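Local coordinates for putative cytochrome C (Sinorhizobium meliloti, PDB 4PWA), which is a heme c protein that probably carries electrons in bacterial sulfite oxidation, at residues Arg10-Phe13 with Leu14-Glu18; Thr68-Glu71 with Ile72-Ala76. One frame throughout, in Å; residues are numbered along the deposited sequence. Where two conformers were deposited one is given.

Contact 1: Arg10-Phe13 with Leu14-Glu18; sequences REIF and LERSE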
ATOM      1  N   ARG A  10      -9.634 -17.142  -9.349  1.00 27.72           N
ATOM      2  CA  ARG A  10      -9.776 -16.104  -8.328  0.50 27.28           C
ATOM      3  C   ARG A  10      -9.147 -16.556  -7.005  1.00 26.66           C
ATOM      4  O   ARG A  10      -8.379 -15.838  -6.392  1.00 25.84           O
ATOM      5  CB  ARG A  10     -11.264 -15.777  -8.131  0.50 28.59           C
ATOM      6  CG  ARG A  10     -11.573 -14.454  -7.446  0.50 28.46           C
ATOM      7  CD  ARG A  10     -13.085 -14.184  -7.474  0.50 29.86           C
ATOM      8  NE  ARG A  10     -13.539 -13.698  -8.778  0.50 30.17           N
ATOM      9  CZ  ARG A  10     -14.769 -13.860  -9.260  0.50 30.67           C
ATOM     10  NH1 ARG A  10     -15.686 -14.514  -8.555  0.50 31.31           N
ATOM     11  NH2 ARG A  10     -15.078 -13.369 -10.453  0.50 30.65           N
ATOM     12  N   GLU A  11      -9.480 -17.762  -6.569  1.00 27.60           N
ATOM     13  CA  GLU A  11      -8.951 -18.273  -5.295  1.00 27.79           C
ATOM     14  C   GLU A  11      -7.425 -18.483  -5.356  1.00 26.66           C
ATOM     15  O   GLU A  11      -6.733 -18.293  -4.368  1.00 26.00           O
ATOM     16  CB  GLU A  11      -9.659 -19.561  -4.889  1.00 29.17           C
ATOM     17  CG  GLU A  11      -9.233 -20.113  -3.533  1.00 30.58           C
ATOM     18  CD  GLU A  11     -10.011 -21.350  -3.132  1.00 32.63           C
ATOM     19  OE1 GLU A  11     -11.236 -21.237  -2.895  1.00 34.75           O
ATOM     20  OE2 GLU A  11      -9.399 -22.432  -3.052  1.00 31.95           O
ATOM     21  N   ILE A  12      -6.912 -18.872  -6.518  1.00 26.42           N
ATOM     22  CA  ILE A  12      -5.478 -19.063  -6.673  1.00 25.80           C
ATOM     23  C   ILE A  12      -4.820 -17.700  -6.590  1.00 24.82           C
ATOM     24  O   ILE A  12      -3.809 -17.528  -5.903  1.00 24.24           O
ATOM     25  CB  ILE A  12      -5.135 -19.780  -8.014  1.00 26.36           C
ATOM     26  CG1 ILE A  12      -5.624 -21.233  -7.975  1.00 27.88           C
ATOM     27  CG2 ILE A  12      -3.642 -19.749  -8.303  1.00 24.70           C
ATOM     28  CD1 ILE A  12      -5.737 -21.896  -9.335  1.00 27.65           C
ATOM     29  N   PHE A  13      -5.423 -16.733  -7.283  1.00 24.74           N
ATOM     30  CA  PHE A  13      -4.906 -15.362  -7.348  1.00 23.70           C
ATOM     31  C   PHE A  13      -4.877 -14.686  -5.988  1.00 23.72           C
ATOM     32  O   PHE A  13      -3.960 -13.934  -5.688  1.00 22.83           O
ATOM     33  CB  PHE A  13      -5.754 -14.531  -8.308  1.00 23.86           C
ATOM     34  CG  PHE A  13      -5.142 -13.216  -8.663  1.00 22.78           C
ATOM     35  CD1 PHE A  13      -5.377 -12.093  -7.887  1.00 22.32           C
ATOM     36  CD2 PHE A  13      -4.320 -13.099  -9.761  1.00 23.08           C
ATOM     37  CE1 PHE A  13      -4.813 -10.890  -8.203  1.00 22.18           C
ATOM     38  CE2 PHE A  13      -3.753 -11.882 -10.087  1.00 22.46           C
ATOM     39  CZ  PHE A  13      -4.006 -10.781  -9.311  1.00 21.87           C
ATOM     40  N   LEU A  14      -5.882 -14.973  -5.169  1.00 25.13           N
ATOM     41  CA  LEU A  14      -6.019 -14.364  -3.844  1.00 26.14           C
ATOM     42  C   LEU A  14      -5.438 -15.150  -2.655  1.00 27.08           C
ATOM     43  O   LEU A  14      -4.925 -14.536  -1.727  1.00 27.25           O
ATOM     44  CB  LEU A  14      -7.499 -14.086  -3.560  1.00 27.03           C
ATOM     45  CG  LEU A  14      -8.078 -12.893  -4.327  1.00 26.90           C
ATOM     46  CD1 LEU A  14      -9.579 -12.927  -4.260  1.00 25.54           C
ATOM     47  CD2 LEU A  14      -7.522 -11.565  -3.754  1.00 25.99           C
ATOM     48  N   GLU A  15      -5.500 -16.485  -2.688  1.00 27.87           N
ATOM     49  CA  GLU A  15      -5.221 -17.298  -1.499  0.50 28.93           C
ATOM     50  C   GLU A  15      -4.140 -18.353  -1.700  1.00 28.73           C
ATOM     51  O   GLU A  15      -3.201 -18.422  -0.934  1.00 29.47           O
ATOM     52  CB  GLU A  15      -6.509 -17.965  -1.012  0.50 30.22           C
ATOM     53  CG  GLU A  15      -7.526 -16.986  -0.448  0.50 31.65           C
ATOM     54  CD  GLU A  15      -7.082 -16.389   0.875  0.50 33.38           C
ATOM     55  OE1 GLU A  15      -7.303 -17.031   1.924  0.50 35.47           O
ATOM     56  OE2 GLU A  15      -6.510 -15.277   0.865  0.50 33.61           O
ATOM     57  N   ARG A  16      -4.255 -19.163  -2.738  1.00 28.57           N
ATOM     58  CA  ARG A  16      -3.346 -20.324  -2.890  1.00 28.79           C
ATOM     59  C   ARG A  16      -1.908 -20.002  -3.304  1.00 28.11           C
ATOM     60  O   ARG A  16      -0.973 -20.684  -2.874  1.00 28.90           O
ATOM     61  CB  ARG A  16      -3.914 -21.315  -3.898  1.00 28.99           C
ATOM     62  CG  ARG A  16      -5.333 -21.752  -3.615  1.00 29.74           C
ATOM     63  CD  ARG A  16      -5.652 -22.949  -4.487  1.00 30.11           C
ATOM     64  NE  ARG A  16      -7.018 -23.391  -4.348  1.00 30.55           N
ATOM     65  CZ  ARG A  16      -7.542 -24.416  -5.006  1.00 31.57           C
ATOM     66  NH1 ARG A  16      -6.805 -25.108  -5.865  1.00 31.81           N
ATOM     67  NH2 ARG A  16      -8.810 -24.750  -4.803  1.00 32.33           N
ATOM     68  N   SER A  17      -1.731 -18.992  -4.151  1.00 26.96           N
ATOM     69  CA  SER A  17      -0.404 -18.625  -4.638  1.00 26.78           C
ATOM     70  C   SER A  17       0.511 -18.177  -3.514  1.00 27.39           C
ATOM     71  O   SER A  17       0.061 -17.590  -2.547  1.00 27.91           O
ATOM     72  CB  SER A  17      -0.505 -17.518  -5.690  1.00 25.78           C
ATOM     73  OG  SER A  17      -1.383 -16.485  -5.277  1.00 25.20           O
ATOM     74  N   GLU A  18       1.797 -18.464  -3.647  1.00 28.23           N
ATOM     75  CA  GLU A  18       2.784 -18.095  -2.634  1.00 29.48           C
ATOM     76  C   GLU A  18       3.997 -17.449  -3.321  1.00 29.08           C
ATOM     77  O   GLU A  18       4.670 -18.109  -4.125  1.00 29.44           O
ATOM     78  CB  GLU A  18       3.227 -19.332  -1.839  1.00 31.19           C
ATOM     79  CG  GLU A  18       2.194 -19.778  -0.794  1.00 34.36           C
ATOM     80  CD  GLU A  18       2.641 -20.953   0.068  1.00 38.57           C
ATOM     81  OE1 GLU A  18       3.868 -21.149   0.255  1.00 41.83           O
ATOM     82  OE2 GLU A  18       1.749 -21.686   0.564  1.00 41.07           O
TER
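Leu14 N still bonds to Arg10 O (2.9 Å) as in a regular alpha-helix, but at the very next carbonyl the coil widens. Glu11 O takes both Glu15 N and, five residues on, Arg16 N at 3.1 Å. Ile12 O likewise receives a five-residue bond, from Ser17 N, as well as a second bond from the Ser17 side chain, with OG 2.7 Å away and in the carbonyl plane. Serine suits this place because its short hydroxyl can turn back on the backbone: at chi1 46° OG sits between the backbone N and the carbonyl carbon, facing Ile12 O. OG also accepts from Cys21 N, so one small side chain ties the end of helix 4-16 to the covalent heme attachment site. This is the N-terminal helix of a class I c-type cytochrome, and its pi-type last turn leads the chain toward the Cys-X-X-Cys-His segment.

The five-residue spacing also aligns Glu11 with Arg16. The two side chains form a salt bridge in which Arg16 NE (2.9 Å) and NH2 (3.0 Å) both grip Glu11 OE2. That oxygen lies in the guanidinium plane, while the carboxylate is turned 49° against it; NE arrives on the anti side, NH2 from above the carboxylate plane. Arg16 NH1 is taken by Glu71, so two carboxylates should fix the rotation of the guanidinium and balance its charge. The aliphatic part of Arg16 crosses Ile12, with CD 3.9 Å from Ile12 CG1. The buried side chain of Phe13 packs on Cys21 and Tyr78, an apt place for a large apolar group.

Contact 2: Thr68-Glu71 with Ile72-Ala76; sequences TDEE and IEAVA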
ATOM      1  N   THR A  68       0.148 -26.606  -8.955  1.00 33.36           N
ATOM      2  CA  THR A  68       0.155 -27.657  -9.971  1.00 34.82           C
ATOM      3  C   THR A  68      -0.023 -27.007 -11.326  1.00 34.74           C
ATOM      4  O   THR A  68      -0.399 -25.841 -11.417  1.00 32.96           O
ATOM      5  CB  THR A  68      -1.003 -28.646  -9.807  1.00 35.90           C
ATOM      6  OG1 THR A  68      -2.252 -27.958  -9.971  1.00 34.47           O
ATOM      7  CG2 THR A  68      -0.956 -29.333  -8.456  1.00 36.23           C
ATOM      8  N   ASP A  69       0.223 -27.770 -12.379  1.00 36.74           N
ATOM      9  CA  ASP A  69       0.130 -27.241 -13.722  1.00 37.68           C
ATOM     10  C   ASP A  69      -1.295 -26.784 -14.054  1.00 37.39           C
ATOM     11  O   ASP A  69      -1.466 -25.716 -14.653  1.00 36.43           O
ATOM     12  CB  ASP A  69       0.683 -28.247 -14.741  1.00 40.18           C
ATOM     13  CG  ASP A  69       2.217 -28.394 -14.649  1.00 42.04           C
ATOM     14  OD1 ASP A  69       2.860 -27.623 -13.898  1.00 41.76           O
ATOM     15  OD2 ASP A  69       2.785 -29.281 -15.329  1.00 46.63           O
ATOM     16  N   GLU A  70      -2.302 -27.552 -13.628  1.00 38.25           N
ATOM     17  CA  GLU A  70      -3.706 -27.186 -13.876  1.00 38.80           C
ATOM     18  C   GLU A  70      -4.119 -25.917 -13.124  1.00 35.90           C
ATOM     19  O   GLU A  70      -4.958 -25.164 -13.597  1.00 35.50           O
ATOM     20  CB  GLU A  70      -4.661 -28.334 -13.522  1.00 41.21           C
ATOM     21  CG  GLU A  70      -5.875 -28.450 -14.478  1.00 46.74           C
ATOM     22  CD  GLU A  70      -7.024 -27.469 -14.159  1.00 50.41           C
ATOM     23  OE1 GLU A  70      -7.847 -27.821 -13.269  1.00 53.73           O
ATOM     24  OE2 GLU A  70      -7.123 -26.381 -14.811  1.00 50.19           O
ATOM     25  N   GLU A  71      -3.537 -25.687 -11.952  1.00 34.03           N
ATOM     26  CA  GLU A  71      -3.787 -24.455 -11.210  1.00 31.71           C
ATOM     27  C   GLU A  71      -3.180 -23.259 -11.928  1.00 30.33           C
ATOM     28  O   GLU A  71      -3.763 -22.174 -11.938  1.00 29.09           O
ATOM     29  CB  GLU A  71      -3.203 -24.529  -9.798  1.00 30.84           C
ATOM     30  CG  GLU A  71      -4.018 -25.349  -8.820  1.00 32.52           C
ATOM     31  CD  GLU A  71      -3.369 -25.421  -7.461  1.00 32.97           C
ATOM     32  OE1 GLU A  71      -2.190 -25.825  -7.398  1.00 33.47           O
ATOM     33  OE2 GLU A  71      -4.028 -25.063  -6.456  1.00 33.60           O
ATOM     34  N   ILE A  72      -1.991 -23.447 -12.493  1.00 30.11           N
ATOM     35  CA  ILE A  72      -1.355 -22.396 -13.267  1.00 29.12           C
ATOM     36  C   ILE A  72      -2.224 -22.051 -14.493  1.00 29.94           C
ATOM     37  O   ILE A  72      -2.392 -20.879 -14.828  1.00 28.58           O
ATOM     38  CB  ILE A  72       0.083 -22.791 -13.680  1.00 29.96           C
ATOM     39  CG1 ILE A  72       0.981 -22.847 -12.431  1.00 28.52           C
ATOM     40  CG2 ILE A  72       0.636 -21.818 -14.730  1.00 29.14           C
ATOM     41  CD1 ILE A  72       2.373 -23.409 -12.666  1.00 28.08           C
ATOM     42  N   GLU A  73      -2.786 -23.067 -15.144  1.00 31.84           N
ATOM     43  CA  GLU A  73      -3.671 -22.825 -16.286  1.00 33.64           C
ATOM     44  C   GLU A  73      -4.902 -22.057 -15.854  1.00 32.12           C
ATOM     45  O   GLU A  73      -5.381 -21.200 -16.584  1.00 31.80           O
ATOM     46  CB  GLU A  73      -4.133 -24.130 -16.933  1.00 36.28           C
ATOM     47  CG  GLU A  73      -3.112 -24.802 -17.802  1.00 40.81           C
ATOM     48  CD  GLU A  73      -3.632 -26.113 -18.385  1.00 47.49           C
ATOM     49  OE1 GLU A  73      -4.787 -26.131 -18.888  1.00 51.54           O
ATOM     50  OE2 GLU A  73      -2.894 -27.129 -18.338  1.00 51.54           O
ATOM     51  N   ALA A  74      -5.415 -22.378 -14.664  1.00 31.20           N
ATOM     52  CA  ALA A  74      -6.686 -21.816 -14.205  1.00 30.55           C
ATOM     53  C   ALA A  74      -6.527 -20.328 -13.859  1.00 28.33           C
ATOM     54  O   ALA A  74      -7.352 -19.502 -14.262  1.00 28.70           O
ATOM     55  CB  ALA A  74      -7.230 -22.616 -13.036  1.00 30.46           C
ATOM     56  N   VAL A  75      -5.447 -19.983 -13.166  1.00 26.25           N
ATOM     57  CA  VAL A  75      -5.130 -18.584 -12.907  1.00 24.97           C
ATOM     58  C   VAL A  75      -4.749 -17.824 -14.184  1.00 25.15           C
ATOM     59  O   VAL A  75      -4.965 -16.632 -14.253  1.00 24.35           O
ATOM     60  CB  VAL A  75      -3.991 -18.415 -11.852  1.00 23.66           C
ATOM     61  CG1 VAL A  75      -2.642 -18.613 -12.474  1.00 23.46           C
ATOM     62  CG2 VAL A  75      -4.071 -17.048 -11.209  1.00 22.64           C
ATOM     63  N   ALA A  76      -4.174 -18.502 -15.182  1.00 26.36           N
ATOM     64  CA  ALA A  76      -3.888 -17.867 -16.483  1.00 26.93           C
ATOM     65  C   ALA A  76      -5.189 -17.552 -17.224  1.00 28.13           C
ATOM     66  O   ALA A  76      -5.382 -16.430 -17.695  1.00 27.53           O
ATOM     67  CB  ALA A  76      -2.984 -18.741 -17.339  1.00 27.91           C
TER
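Glu71 plays a double role: its O accepts an almost straight bond from Val75 N (3.0 Å, 174°), while its side chain turns back over the first turn of the helix and closes a capping box with Thr68. Glu71 OE1 accepts from Thr68 N at 2.9 Å through its anti lone pair, and Thr68 OG1 accepts from Glu71 N at 3.3 Å. CG lies beside the backbone N of Glu71 (chi1 -77°) and the chain is extended beyond it, which carries the carboxylate back to the N-cap residue. Threonine and glutamate are well suited to these positions, since each side chain answers an N-H that the helix start cannot satisfy from its own carbonyls. The partner of Glu71 OE2 is Arg16.

The box begins helix 69-82, the C-terminal helix of the cytochrome c fold, which packs against the N-terminal helix 4-16. A regular four-residue bond runs from Ile72 N to Thr68 O (3.1 Å).

Ile72 lays CG1 3.4 Å from Thr68 O and sends its branched, apolar side chain against Asn51 and Val54 of helix 47-56. Ala74, small enough for close helix packing, meets Leu8 and Ile12, while Val75 approaches the heme. Asp69 and Glu70 are exposed in the first turn, where negative charge should interact favourably with the helix dipole. Glu73 brings a like charge near Glu70, OE1 4.7 Å from Glu70 OE2, which solvent probably screens.

Overall arrangement
Neither contact closes a long loop: each ties one turn of a helix to the next, contact 1 at the end of helix 4-16 and contact 2 at the start of helix 69-82. Along the chain they stand in series, neither nested nor crossed, with the heme-attachment segment, helix 47-56 and Met61, an axial ligand of the iron, between them. In space their centres are about 11 Å apart and they touch. Besides the salt bridge that links them, Ile12 of contact 1 rests against Val75 of contact 2, CG2 3.8 Å from Val75 CB. Together they join the N- and C-terminal helices beside the heme, the helix pairing characteristic of cytochromes c.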